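Local coordinates for protein putative ring-cleaving dioxygenase MhqO (Bacillus subtilis subsp. subtilis, PDB 3OAJ) that probably cleaves aromatic rings as an iron-dependent extradiol-type dioxygenase and may thereby contribute to the breakdown of aromatic compounds, at residues L34-V39 with R249-A254; G73-G78 with G124-I129; K166-L171 with V187-A192; A254-E259 with L264-T269. All blocks are in the same frame, centred on the assembly; numbering follows the deposited sequence.

Contact 1 of 4, residues L34-V39 with R249-A254; sequences LVKQTV and RNYFNA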
loop_
_atom_site.group_PDB
_atom_site.type_symbol
_atom_site.label_atom_id
_atom_site.label_comp_id
_atom_site.label_asym_id
_atom_site.label_seq_id
_atom_site.Cartn_x
_atom_site.Cartn_y
_atom_site.Cartn_z
ATOM N N LEU A 34 -2.335 8.717 -10.129
ATOM C CA LEU A 34 -3.623 8.091 -9.914
ATOM C C LEU A 34 -3.848 7.169 -11.098
ATOM O O LEU A 34 -4.146 7.634 -12.196
ATOM C CB LEU A 34 -4.746 9.137 -9.814
ATOM C CG LEU A 34 -6.160 8.561 -9.618
ATOM C CD1 LEU A 34 -6.262 7.771 -8.330
ATOM C CD2 LEU A 34 -7.228 9.647 -9.663
ATOM N N VAL A 35 -3.645 5.868 -10.873
ATOM C CA VAL A 35 -3.717 4.886 -11.954
ATOM C C VAL A 35 -5.104 4.292 -12.137
ATOM O O VAL A 35 -5.387 3.706 -13.171
ATOM C CB VAL A 35 -2.650 3.754 -11.824
ATOM C CG1 VAL A 35 -1.252 4.338 -11.936
ATOM C CG2 VAL A 35 -2.824 2.960 -10.532
ATOM N N LYS A 36 -5.974 4.427 -11.133
ATOM C CA LYS A 36 -7.349 3.919 -11.273
ATOM C C LYS A 36 -8.289 4.608 -10.301
ATOM O O LYS A 36 -8.022 4.690 -9.100
ATOM C CB LYS A 36 -7.378 2.389 -11.059
ATOM C CG LYS A 36 -8.707 1.708 -11.447
ATOM C CD LYS A 36 -8.982 1.813 -12.946
ATOM C CE LYS A 36 -7.817 1.302 -13.768
ATOM N NZ LYS A 36 -8.113 1.341 -15.235
ATOM N N GLN A 37 -9.398 5.115 -10.834
ATOM C CA GLN A 37 -10.485 5.532 -9.975
ATOM C C GLN A 37 -11.646 4.617 -10.247
ATOM O O GLN A 37 -12.114 4.468 -11.389
ATOM C CB GLN A 37 -10.877 7.004 -10.129
ATOM C CG GLN A 37 -11.144 7.458 -11.510
ATOM C CD GLN A 37 -11.741 8.842 -11.525
ATOM O OE1 GLN A 37 -12.874 9.062 -11.054
ATOM N NE2 GLN A 37 -10.979 9.798 -12.046
ATOM N N THR A 38 -12.082 3.973 -9.178
ATOM C CA THR A 38 -13.213 3.071 -9.262
ATOM C C THR A 38 -14.005 3.210 -7.981
ATOM O O THR A 38 -13.872 4.224 -7.289
ATOM C CB THR A 38 -12.746 1.612 -9.607
ATOM O OG1 THR A 38 -13.887 0.775 -9.842
ATOM C CG2 THR A 38 -11.847 1.003 -8.519
ATOM N N VAL A 39 -14.844 2.229 -7.686
ATOM C CA VAL A 39 -15.612 2.225 -6.451
ATOM C C VAL A 39 -15.288 0.973 -5.635
ATOM O O VAL A 39 -14.744 0.002 -6.169
ATOM C CB VAL A 39 -17.140 2.327 -6.713
ATOM C CG1 VAL A 39 -17.495 3.655 -7.389
ATOM C CG2 VAL A 39 -17.655 1.146 -7.540
ATOM N N ARG A 249 -11.030 -8.718 -8.630
ATOM C CA ARG A 249 -11.042 -7.261 -8.395
ATOM C C ARG A 249 -10.735 -6.459 -9.649
ATOM O O ARG A 249 -10.395 -5.270 -9.571
ATOM C CB ARG A 249 -10.075 -6.874 -7.264
ATOM C CG ARG A 249 -10.260 -7.652 -5.951
ATOM C CD ARG A 249 -11.669 -7.507 -5.399
ATOM N NE ARG A 249 -11.733 -7.664 -3.949
ATOM C CZ ARG A 249 -12.862 -7.750 -3.240
ATOM N NH1 ARG A 249 -14.049 -7.735 -3.842
ATOM N NH2 ARG A 249 -12.809 -7.877 -1.918
ATOM N N ASN A 250 -10.857 -7.120 -10.803
ATOM C CA ASN A 250 -10.695 -6.505 -12.129
ATOM C C ASN A 250 -9.235 -6.293 -12.499
ATOM O O ASN A 250 -8.804 -6.724 -13.558
ATOM C CB ASN A 250 -11.498 -5.189 -12.250
ATOM C CG ASN A 250 -11.743 -4.761 -13.697
ATOM O OD1 ASN A 250 -11.252 -5.372 -14.644
ATOM N ND2 ASN A 250 -12.519 -3.699 -13.864
ATOM N N TYR A 251 -8.468 -5.643 -11.627
ATOM C CA TYR A 251 -7.062 -5.311 -11.941
ATOM C C TYR A 251 -6.103 -6.344 -11.358
ATOM O O TYR A 251 -4.898 -6.285 -11.577
ATOM C CB TYR A 251 -6.765 -3.873 -11.490
ATOM C CG TYR A 251 -7.902 -2.991 -11.952
ATOM C CD1 TYR A 251 -8.843 -2.475 -11.052
ATOM C CD2 TYR A 251 -8.110 -2.775 -13.314
ATOM C CE1 TYR A 251 -9.937 -1.729 -11.510
ATOM C CE2 TYR A 251 -9.197 -2.038 -13.771
ATOM C CZ TYR A 251 -10.101 -1.521 -12.862
ATOM O OH TYR A 251 -11.160 -0.790 -13.339
ATOM N N PHE A 252 -6.673 -7.293 -10.623
ATOM C CA PHE A 252 -5.968 -8.436 -10.006
ATOM C C PHE A 252 -7.053 -9.305 -9.377
ATOM O O PHE A 252 -8.168 -8.831 -9.164
ATOM C CB PHE A 252 -4.949 -7.980 -8.931
ATOM C CG PHE A 252 -5.523 -7.048 -7.900
ATOM C CD1 PHE A 252 -6.131 -7.539 -6.746
ATOM C CD2 PHE A 252 -5.480 -5.663 -8.097
ATOM C CE1 PHE A 252 -6.662 -6.679 -5.788
ATOM C CE2 PHE A 252 -6.032 -4.801 -7.137
ATOM C CZ PHE A 252 -6.646 -5.302 -6.001
ATOM N N ASN A 253 -6.727 -10.573 -9.110
ATOM C CA ASN A 253 -7.554 -11.452 -8.283
ATOM C C ASN A 253 -6.965 -11.447 -6.873
ATOM O O ASN A 253 -5.754 -11.278 -6.703
ATOM C CB ASN A 253 -7.588 -12.869 -8.864
ATOM C CG ASN A 253 -8.333 -12.939 -10.193
ATOM O OD1 ASN A 253 -9.293 -12.205 -10.418
ATOM N ND2 ASN A 253 -7.861 -13.795 -11.096
ATOM N N ALA A 254 -7.834 -11.598 -5.879
ATOM C CA ALA A 254 -7.481 -11.483 -4.465
ATOM C C ALA A 254 -7.974 -12.649 -3.621
ATOM O O ALA A 254 -9.068 -13.146 -3.838
ATOM C CB ALA A 254 -8.061 -10.199 -3.903
HETATM O O HOH W 1 -13.672 -1.300 -12.099
#
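K36 lays its aliphatic chain across the phenol end of Y251, the side chains meeting at about a right angle. Its CB points toward the tyrosine, and CG stands opposite the backbone N (chi1 -169°), reaching the ring margin 3.7 Å from Y251 CE1. The chain then bends at chi2 and chi3. CD settles beside the phenol oxygen, 3.4 Å from Y251 OH, and CE comes over one ring face, 4.0 Å from the ring centroid, as a CH-pi contact. NZ ends 3.8 Å from Y251 CE2, but its charge is taken up by salt bridges to D277 and E278. D277 also accepts a hydrogen bond from Y251 OH, so one carboxylate holds both polar ends. Strand 33-39 is an edge strand of the mixed sheet, where V35 and K36 form a classic beta bulge opposite Y50; Y251 lies on the loop leading into strand 253-258, near the far end of the same sheet. The tyrosine side chain is about 10 Å from the zinc ion. T38 CG2 approaches Y251 CE1 obliquely at 4.5 Å. T38 OG1, hydrogen-bonded to the M288 carbonyl, also accepts from a water (3.1 Å), which accepts from N250 ND2 (3.2 Å).

Contact 2 of 4, residues G73-G78 with G124-I129; sequences GVIGDG and GLHLEI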
loop_
_atom_site.group_PDB
_atom_site.type_symbol
_atom_site.label_atom_id
_atom_site.label_comp_id
_atom_site.label_asym_id
_atom_site.label_seq_id
_atom_site.Cartn_x
_atom_site.Cartn_y
_atom_site.Cartn_z
ATOM N N GLY A 73 -10.153 5.859 13.153
ATOM C CA GLY A 73 -9.617 4.703 13.861
ATOM C C GLY A 73 -8.393 5.092 14.671
ATOM O O GLY A 73 -8.021 6.266 14.731
ATOM N N VAL A 74 -7.760 4.092 15.280
ATOM C CA VAL A 74 -6.549 4.291 16.067
ATOM C C VAL A 74 -5.506 3.294 15.591
ATOM O O VAL A 74 -5.787 2.098 15.525
ATOM C CB VAL A 74 -6.791 4.070 17.585
ATOM C CG1 VAL A 74 -5.484 4.250 18.361
ATOM C CG2 VAL A 74 -7.851 5.028 18.117
ATOM N N ILE A 75 -4.314 3.792 15.264
ATOM C CA ILE A 75 -3.201 2.943 14.843
ATOM C C ILE A 75 -2.687 2.128 16.029
ATOM O O ILE A 75 -2.393 2.675 17.093
ATOM C CB ILE A 75 -2.058 3.776 14.206
ATOM C CG1 ILE A 75 -2.580 4.492 12.948
ATOM C CG2 ILE A 75 -0.828 2.892 13.897
ATOM C CD1 ILE A 75 -1.652 5.550 12.373
ATOM N N GLY A 76 -2.600 0.812 15.848
ATOM C CA GLY A 76 -2.164 -0.086 16.916
ATOM C C GLY A 76 -1.964 -1.503 16.424
ATOM O O GLY A 76 -2.038 -1.774 15.223
ATOM N N ASP A 77 -1.705 -2.414 17.354
ATOM C CA ASP A 77 -1.507 -3.827 17.024
ATOM C C ASP A 77 -2.655 -4.392 16.206
ATOM O O ASP A 77 -3.820 -4.008 16.394
ATOM C CB ASP A 77 -1.328 -4.661 18.292
ATOM C CG ASP A 77 -0.135 -4.233 19.097
ATOM O OD1 ASP A 77 0.849 -3.745 18.496
ATOM O OD2 ASP A 77 -0.186 -4.387 20.335
ATOM N N GLY A 78 -2.311 -5.331 15.329
ATOM C CA GLY A 78 -3.228 -5.863 14.330
ATOM C C GLY A 78 -3.283 -5.052 13.032
ATOM O O GLY A 78 -4.204 -5.231 12.239
ATOM N N GLY A 124 -3.664 11.016 8.947
ATOM C CA GLY A 124 -3.017 10.364 10.076
ATOM C C GLY A 124 -2.229 9.099 9.790
ATOM O O GLY A 124 -1.651 8.526 10.713
ATOM N N LEU A 125 -2.181 8.633 8.540
ATOM C CA LEU A 125 -1.374 7.433 8.284
ATOM C C LEU A 125 0.104 7.750 8.488
ATOM O O LEU A 125 0.549 8.848 8.140
ATOM C CB LEU A 125 -1.590 6.929 6.860
ATOM C CG LEU A 125 -2.989 6.451 6.449
ATOM C CD1 LEU A 125 -3.076 6.184 4.936
ATOM C CD2 LEU A 125 -3.362 5.208 7.249
ATOM N N HIS A 126 0.851 6.794 9.044
ATOM C CA HIS A 126 2.294 6.974 9.221
ATOM C C HIS A 126 3.056 6.535 7.981
ATOM O O HIS A 126 2.909 5.378 7.528
ATOM C CB HIS A 126 2.853 6.160 10.398
ATOM C CG HIS A 126 2.233 6.451 11.735
ATOM N ND1 HIS A 126 1.909 7.725 12.159
ATOM C CD2 HIS A 126 1.950 5.626 12.773
ATOM C CE1 HIS A 126 1.427 7.667 13.389
ATOM N NE2 HIS A 126 1.446 6.405 13.786
ATOM N N LEU A 127 3.884 7.433 7.447
ATOM C CA LEU A 127 4.669 7.169 6.245
ATOM C C LEU A 127 6.145 7.390 6.540
ATOM O O LEU A 127 6.504 8.115 7.488
ATOM C CB LEU A 127 4.238 8.122 5.124
ATOM C CG LEU A 127 2.949 7.837 4.341
ATOM C CD1 LEU A 127 1.701 7.845 5.209
ATOM C CD2 LEU A 127 2.829 8.834 3.174
ATOM N N GLU A 128 7.004 6.828 5.697
ATOM C CA GLU A 128 8.423 7.132 5.789
ATOM C C GLU A 128 9.037 7.040 4.412
ATOM O O GLU A 128 8.509 6.336 3.539
ATOM C CB GLU A 128 9.154 6.224 6.796
ATOM C CG GLU A 128 9.141 4.765 6.408
ATOM C CD GLU A 128 9.764 3.811 7.415
ATOM O OE1 GLU A 128 10.034 4.175 8.593
ATOM O OE2 GLU A 128 9.951 2.646 7.000
ATOM N N ILE A 129 10.141 7.756 4.228
ATOM C CA ILE A 129 10.925 7.701 2.996
ATOM C C ILE A 129 12.345 7.261 3.316
ATOM O O ILE A 129 12.926 7.727 4.295
ATOM C CB ILE A 129 10.890 9.081 2.249
ATOM C CG1 ILE A 129 9.548 9.255 1.546
ATOM C CG2 ILE A 129 12.012 9.207 1.224
ATOM C CD1 ILE A 129 9.278 10.691 1.078
#
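I75 pushes its terminal methyl onto the imidazole of H126, and nearly all the close packing lies at that carbon. CD1 sits over one ring face, offset toward the rim, 3.7 Å from the centroid and 19° off the ring normal, a CH-pi contact. The nearest ring atom is H126 NE2, 3.5 Å from I75 CD1, and the same methyl meets G124 O at 3.4 Å, so it sits in the corner that carbonyl and ring make. The isoleucine reaches there because CG1 lies beside its backbone N, opposite the carbonyl carbon. I75 CG2 touches more lightly, 4.1 Å from H126 CD2. G124 belongs to the turn between antiparallel strands 114-120 and 126-131, part of a VOC beta-alpha-beta-beta-beta module; at its backbone angles (phi 100°, psi -1°) a CB would jam against the preceding carbonyl O, which calls for glycine. The loop carrying I75 leads from strand 61-66 of one sheet into strand 79-87 of the other. Outward from the methyl the contact thins: I75, G124 and H126 keep some solvent exposure, and neighbouring V74 is exposed. A hydrogen bond between H126 ND1 and the D120 carboxylate steadies the imidazole, while L125 packs inward on Y26 of helix 19-29.

Contact 3 of 4, residues K166-L171 with V187-A192; sequences KTADLL and VRYRSA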
loop_
_atom_site.group_PDB
_atom_site.type_symbol
_atom_site.label_atom_id
_atom_site.label_comp_id
_atom_site.label_asym_id
_atom_site.label_seq_id
_atom_site.Cartn_x
_atom_site.Cartn_y
_atom_site.Cartn_z
ATOM N N LYS A 166 4.330 -15.284 16.154
ATOM C CA LYS A 166 3.526 -15.977 15.156
ATOM C C LYS A 166 3.628 -15.304 13.791
ATOM O O LYS A 166 3.755 -15.986 12.786
ATOM C CB LYS A 166 2.055 -16.092 15.602
ATOM C CG LYS A 166 1.858 -16.907 16.878
ATOM C CD LYS A 166 0.691 -17.856 16.730
ATOM C CE LYS A 166 0.547 -18.785 17.945
ATOM N NZ LYS A 166 -0.466 -18.283 18.909
ATOM N N THR A 167 3.576 -13.972 13.766
ATOM C CA THR A 167 3.774 -13.223 12.513
ATOM C C THR A 167 5.152 -13.487 11.903
ATOM O O THR A 167 5.261 -13.692 10.691
ATOM C CB THR A 167 3.516 -11.713 12.693
ATOM O OG1 THR A 167 2.251 -11.542 13.361
ATOM C CG2 THR A 167 3.520 -10.992 11.352
ATOM N N ALA A 168 6.187 -13.531 12.744
ATOM C CA ALA A 168 7.544 -13.808 12.256
ATOM C C ALA A 168 7.632 -15.184 11.614
ATOM O O ALA A 168 8.238 -15.344 10.552
ATOM C CB ALA A 168 8.575 -13.688 13.389
ATOM N N ASP A 169 7.033 -16.166 12.280
ATOM C CA ASP A 169 7.034 -17.551 11.823
ATOM C C ASP A 169 6.347 -17.613 10.448
ATOM O O ASP A 169 6.864 -18.212 9.499
ATOM C CB ASP A 169 6.305 -18.405 12.872
ATOM C CG ASP A 169 6.399 -19.902 12.617
ATOM O OD1 ASP A 169 7.358 -20.375 11.978
ATOM O OD2 ASP A 169 5.499 -20.619 13.106
ATOM N N LEU A 170 5.206 -16.937 10.323
ATOM C CA LEU A 170 4.508 -16.832 9.042
ATOM C C LEU A 170 5.371 -16.197 7.937
ATOM O O LEU A 170 5.499 -16.737 6.838
ATOM C CB LEU A 170 3.212 -16.043 9.228
ATOM C CG LEU A 170 2.435 -15.634 7.983
ATOM C CD1 LEU A 170 1.963 -16.839 7.138
ATOM C CD2 LEU A 170 1.244 -14.789 8.393
ATOM N N LEU A 171 5.958 -15.035 8.221
ATOM C CA LEU A 171 6.766 -14.346 7.224
ATOM C C LEU A 171 7.951 -15.184 6.768
ATOM O O LEU A 171 8.214 -15.299 5.556
ATOM C CB LEU A 171 7.247 -13.016 7.796
ATOM C CG LEU A 171 6.168 -11.943 7.949
ATOM C CD1 LEU A 171 6.700 -10.773 8.759
ATOM C CD2 LEU A 171 5.635 -11.490 6.574
ATOM N N VAL A 187 12.433 -6.882 14.256
ATOM C CA VAL A 187 13.065 -7.890 13.418
ATOM C C VAL A 187 12.764 -7.527 11.966
ATOM O O VAL A 187 11.647 -7.095 11.638
ATOM C CB VAL A 187 12.651 -9.346 13.790
ATOM C CG1 VAL A 187 11.148 -9.536 13.655
ATOM C CG2 VAL A 187 13.422 -10.370 12.956
ATOM N N ARG A 188 13.779 -7.668 11.114
ATOM C CA ARG A 188 13.672 -7.303 9.698
ATOM C C ARG A 188 13.709 -8.534 8.806
ATOM O O ARG A 188 14.538 -9.439 9.003
ATOM C CB ARG A 188 14.805 -6.352 9.303
ATOM C CG ARG A 188 14.856 -6.019 7.807
ATOM C CD ARG A 188 15.732 -4.803 7.542
ATOM N NE ARG A 188 15.011 -3.580 7.882
ATOM C CZ ARG A 188 15.349 -2.357 7.485
ATOM N NH1 ARG A 188 16.418 -2.185 6.717
ATOM N NH2 ARG A 188 14.600 -1.316 7.845
ATOM N N TYR A 189 12.822 -8.538 7.826
ATOM C CA TYR A 189 12.704 -9.548 6.813
ATOM C C TYR A 189 12.814 -8.956 5.415
ATOM O O TYR A 189 12.459 -7.858 5.212
ATOM C CB TYR A 189 11.357 -10.287 6.984
ATOM C CG TYR A 189 11.321 -11.185 8.182
ATOM C CD1 TYR A 189 11.921 -12.388 8.129
ATOM C CD2 TYR A 189 10.717 -10.837 9.352
ATOM C CE1 TYR A 189 11.956 -13.196 9.141
ATOM C CE2 TYR A 189 10.770 -11.708 10.427
ATOM C CZ TYR A 189 11.401 -12.880 10.275
ATOM O OH TYR A 189 11.489 -13.820 11.209
ATOM N N ARG A 190 13.317 -9.722 4.463
ATOM C CA ARG A 190 13.451 -9.257 3.088
ATOM C C ARG A 190 12.828 -10.289 2.153
ATOM O O ARG A 190 13.111 -11.487 2.270
ATOM C CB ARG A 190 14.936 -9.025 2.761
ATOM C CG ARG A 190 15.271 -8.755 1.318
ATOM C CD ARG A 190 16.736 -8.351 1.163
ATOM N NE ARG A 190 16.942 -6.947 1.495
ATOM C CZ ARG A 190 16.855 -5.956 0.608
ATOM N NH1 ARG A 190 16.581 -6.230 -0.666
ATOM N NH2 ARG A 190 17.063 -4.699 0.990
ATOM N N SER A 191 11.986 -9.825 1.234
ATOM C CA SER A 191 11.455 -10.684 0.172
ATOM C C SER A 191 12.383 -10.613 -1.026
ATOM O O SER A 191 13.288 -9.790 -1.039
ATOM C CB SER A 191 10.015 -10.295 -0.192
ATOM O OG SER A 191 9.949 -8.978 -0.694
ATOM N N ALA A 192 12.157 -11.477 -2.014
ATOM C CA ALA A 192 13.112 -11.641 -3.111
ATOM C C ALA A 192 12.980 -10.612 -4.223
ATOM O O ALA A 192 13.878 -10.483 -5.064
ATOM C CB ALA A 192 13.047 -13.059 -3.684
#
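Y189 and L171 adopt the same first torsion, chi1 -72°, each placing CG beside its own backbone N and opposite the carbonyl carbon. For Y189 this throws the ring out from strand 186-190 against helix 164-174; for L171 it swings the isobutyl group round to the ring, and the two side chains meet at a slant. L171 CB lies over one ring face, and its methyl CD1 comes 4.1 Å from Y189 CD2. One helical turn back, A168 takes the outer end of the phenol: its CB is 3.6 Å from Y189 OH and 4.2 Å from Y189 CE2. The carbonyl of A168 also comes near the ring, obliquely, with O 3.7 Å from Y189 OH. Because A168 and L171 are three residues apart, they present adjacent points on one side of the helix, held in step by turns such as the bond from L171 N to T167 O (2.9 Å). This is how a helix of a VOC module lies against its sheet; A168 also packs on L201 of the neighbouring strand 198-202. No hydrogen bond crosses between 166-171 and 187-192. The phenol hydroxyl instead bonds the carboxylate of E172, the next helix residue. Within the segments the contact is apolar; the bond to E172 adds a polar tie to the same helix, satisfies the buried hydroxyl and probably limits sliding of the ring.

Contact 4 of 4, residues A254-E259 with L264-T269; sequences AIYFRE and LFEIAT. With ZN (zinc ion), chain C; SO4 (sulfate ion), chain D.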
loop_
_atom_site.group_PDB
_atom_site.type_symbol
_atom_site.label_atom_id
_atom_site.label_comp_id
_atom_site.label_asym_id
_atom_site.label_seq_id
_atom_site.Cartn_x
_atom_site.Cartn_y
_atom_site.Cartn_z
ATOM N N ALA A 254 -7.834 -11.598 -5.879
ATOM C CA ALA A 254 -7.481 -11.483 -4.465
ATOM C C ALA A 254 -7.974 -12.649 -3.621
ATOM O O ALA A 254 -9.068 -13.146 -3.838
ATOM C CB ALA A 254 -8.061 -10.199 -3.903
ATOM N N ILE A 255 -7.141 -13.078 -2.668
ATOM C CA ILE A 255 -7.582 -13.882 -1.525
ATOM C C ILE A 255 -7.114 -13.180 -0.264
ATOM O O ILE A 255 -6.091 -12.487 -0.271
ATOM C CB ILE A 255 -7.048 -15.336 -1.557
ATOM C CG1 ILE A 255 -5.508 -15.374 -1.603
ATOM C CG2 ILE A 255 -7.626 -16.069 -2.767
ATOM C CD1 ILE A 255 -4.919 -16.788 -1.559
ATOM N N TYR A 256 -7.876 -13.365 0.807
ATOM C CA TYR A 256 -7.599 -12.701 2.097
ATOM C C TYR A 256 -7.515 -13.708 3.237
ATOM O O TYR A 256 -8.266 -14.686 3.278
ATOM C CB TYR A 256 -8.700 -11.679 2.433
ATOM C CG TYR A 256 -8.970 -10.649 1.347
ATOM C CD1 TYR A 256 -8.350 -9.399 1.366
ATOM C CD2 TYR A 256 -9.832 -10.942 0.279
ATOM C CE1 TYR A 256 -8.598 -8.455 0.353
ATOM C CE2 TYR A 256 -10.087 -10.019 -0.726
ATOM C CZ TYR A 256 -9.464 -8.781 -0.690
ATOM O OH TYR A 256 -9.716 -7.857 -1.691
ATOM N N PHE A 257 -6.630 -13.429 4.189
ATOM C CA PHE A 257 -6.578 -14.210 5.426
ATOM C C PHE A 257 -6.064 -13.345 6.554
ATOM O O PHE A 257 -5.093 -12.590 6.372
ATOM C CB PHE A 257 -5.735 -15.488 5.270
ATOM C CG PHE A 257 -4.263 -15.260 5.019
ATOM C CD1 PHE A 257 -3.797 -14.909 3.755
ATOM C CD2 PHE A 257 -3.319 -15.486 6.041
ATOM C CE1 PHE A 257 -2.419 -14.744 3.510
ATOM C CE2 PHE A 257 -1.949 -15.325 5.805
ATOM C CZ PHE A 257 -1.503 -14.961 4.541
ATOM N N ARG A 258 -6.735 -13.433 7.702
ATOM C CA ARG A 258 -6.253 -12.731 8.887
ATOM C C ARG A 258 -5.212 -13.576 9.573
ATOM O O ARG A 258 -5.437 -14.767 9.853
ATOM C CB ARG A 258 -7.393 -12.391 9.853
ATOM C CG ARG A 258 -6.941 -11.321 10.857
ATOM C CD ARG A 258 -8.077 -10.605 11.487
ATOM N NE ARG A 258 -8.901 -9.854 10.545
ATOM C CZ ARG A 258 -8.743 -8.568 10.240
ATOM N NH1 ARG A 258 -7.742 -7.851 10.765
ATOM N NH2 ARG A 258 -9.602 -7.992 9.404
ATOM N N GLU A 259 -4.035 -12.996 9.808
ATOM C CA GLU A 259 -2.976 -13.793 10.414
ATOM C C GLU A 259 -3.086 -13.757 11.939
ATOM O O GLU A 259 -3.995 -13.104 12.479
ATOM C CB GLU A 259 -1.605 -13.430 9.830
ATOM C CG GLU A 259 -1.141 -11.988 10.014
ATOM C CD GLU A 259 -0.553 -11.741 11.388
ATOM O OE1 GLU A 259 -0.991 -10.777 12.036
ATOM O OE2 GLU A 259 0.305 -12.533 11.836
ATOM N N LEU A 264 -4.697 -8.153 8.751
ATOM C CA LEU A 264 -5.336 -8.719 7.574
ATOM C C LEU A 264 -4.350 -8.739 6.410
ATOM O O LEU A 264 -3.854 -7.687 5.991
ATOM C CB LEU A 264 -6.608 -7.939 7.228
ATOM C CG LEU A 264 -7.393 -8.489 6.024
ATOM C CD1 LEU A 264 -7.805 -9.942 6.257
ATOM C CD2 LEU A 264 -8.622 -7.618 5.726
ATOM N N PHE A 265 -4.061 -9.948 5.917
ATOM C CA PHE A 265 -3.169 -10.125 4.778
ATOM C C PHE A 265 -3.996 -10.471 3.540
ATOM O O PHE A 265 -5.118 -10.992 3.630
ATOM C CB PHE A 265 -2.218 -11.303 5.042
ATOM C CG PHE A 265 -0.950 -10.946 5.818
ATOM C CD1 PHE A 265 -0.827 -9.760 6.541
ATOM C CD2 PHE A 265 0.107 -11.856 5.856
ATOM C CE1 PHE A 265 0.323 -9.472 7.251
ATOM C CE2 PHE A 265 1.291 -11.567 6.561
ATOM C CZ PHE A 265 1.391 -10.374 7.266
ATOM N N GLU A 266 -3.404 -10.231 2.382
ATOM C CA GLU A 266 -4.048 -10.559 1.118
ATOM C C GLU A 266 -2.961 -11.118 0.213
ATOM O O GLU A 266 -1.799 -10.747 0.351
ATOM C CB GLU A 266 -4.655 -9.285 0.516
ATOM C CG GLU A 266 -5.162 -9.406 -0.944
ATOM C CD GLU A 266 -5.676 -8.100 -1.493
ATOM O OE1 GLU A 266 -5.655 -7.079 -0.777
ATOM O OE2 GLU A 266 -6.089 -8.091 -2.671
ATOM N N ILE A 267 -3.323 -12.054 -0.659
ATOM C CA ILE A 267 -2.458 -12.404 -1.795
ATOM C C ILE A 267 -3.182 -11.916 -3.045
ATOM O O ILE A 267 -4.327 -12.298 -3.287
ATOM C CB ILE A 267 -2.176 -13.924 -1.898
ATOM C CG1 ILE A 267 -1.730 -14.519 -0.545
ATOM C CG2 ILE A 267 -1.204 -14.228 -3.087
ATOM C CD1 ILE A 267 -0.445 -13.990 -0.000
ATOM N N ALA A 268 -2.502 -11.075 -3.822
ATOM C CA ALA A 268 -3.033 -10.490 -5.044
ATOM C C ALA A 268 -2.140 -10.847 -6.215
ATOM O O ALA A 268 -0.908 -10.803 -6.113
ATOM C CB ALA A 268 -3.105 -8.979 -4.910
ATOM N N THR A 269 -2.763 -11.177 -7.337
ATOM C CA THR A 269 -2.011 -11.525 -8.519
ATOM C C THR A 269 -1.387 -10.303 -9.180
ATOM O O THR A 269 -2.020 -9.234 -9.259
ATOM C CB THR A 269 -2.897 -12.226 -9.562
ATOM O OG1 THR A 269 -3.980 -11.373 -9.951
ATOM C CG2 THR A 269 -3.439 -13.559 -9.050
HETATM ZN ZN ZN C . -6.201 -5.459 -1.307
HETATM S S SO4 D . -8.374 -4.614 -2.172
HETATM O O1 SO4 D . -9.171 -5.224 -1.108
HETATM O O2 SO4 D . -9.185 -3.936 -3.164
HETATM O O3 SO4 D . -7.380 -3.683 -1.636
HETATM O O4 SO4 D . -7.702 -5.709 -2.878
#
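I255 and F257 pair with I267 and F265 through the backbone hydrogen bonds of an antiparallel hairpin. Four N-H...O=C bonds join the strands. The shortest runs from I267 N to I255 O (2.8 Å). Its return partner, I255 N to I267 O, measures 3.0 Å.

Apolar and aromatic contacts fill the face bearing I255, F257, F265 and I267. I255 and I267 run side by side. F265 turns its ring edge toward the face of F257 in an offset edge-to-face pair, centroids 5.7 Å apart and planes at 79°, while F265 CB lies over the F257 ring, 3.9 Å from the centroid. E259 CG covers the centre of one F265 face. L170 of helix 164-174 packs against both phenylalanines. On the other face, R258 lays its guanidinium plane over L264 CB and hydrogen-bonds through NH1 to the backbone carbonyl of E262.

Polar and metal contacts dominate beside Y256 and E266. E266 CG stands opposite its backbone N (chi1 170°), and the extended chain carries OE1 to within 1.8 Å of zinc; OE2 stays 3.0 Å from the metal, so binding is monodentate. A sulfate, probably from the crystallisation liquor, chelates the zinc through O3 and O4, both at 2.2 Å. Y256 lies alongside E266 and donates from OH to sulfate O1 (2.8 Å), while R249 NE also bonds that hydroxyl. With H11 and H218, E266 completes the two-histidine, one-carboxylate facial triad known from extradiol dioxygenases, predicted to hold iron in this protein.

Along the chain, contacts 2, 3 and 4 follow one another in series, and contacts 2 and 3 fall within the long span that contact 1 bridges. Contacts 1 and 4 reach one mixed sheet, which carries the metal site; their centres are 15 Å apart, they share A254, and R249 and N253 hydrogen-bond to Y256 and T269. Contacts 2 and 3 reach the second sheet, with centres 19 Å apart. Helix 164-174 of contact 3 touches the hairpin of contact 4, 16 Å away between centres, where T167 hydrogen-bonds to E259. Each sheet draws strands from both VOC ranges, and because H11 lies in the first range and H218 and E266 in the second, both halves supply the metal site.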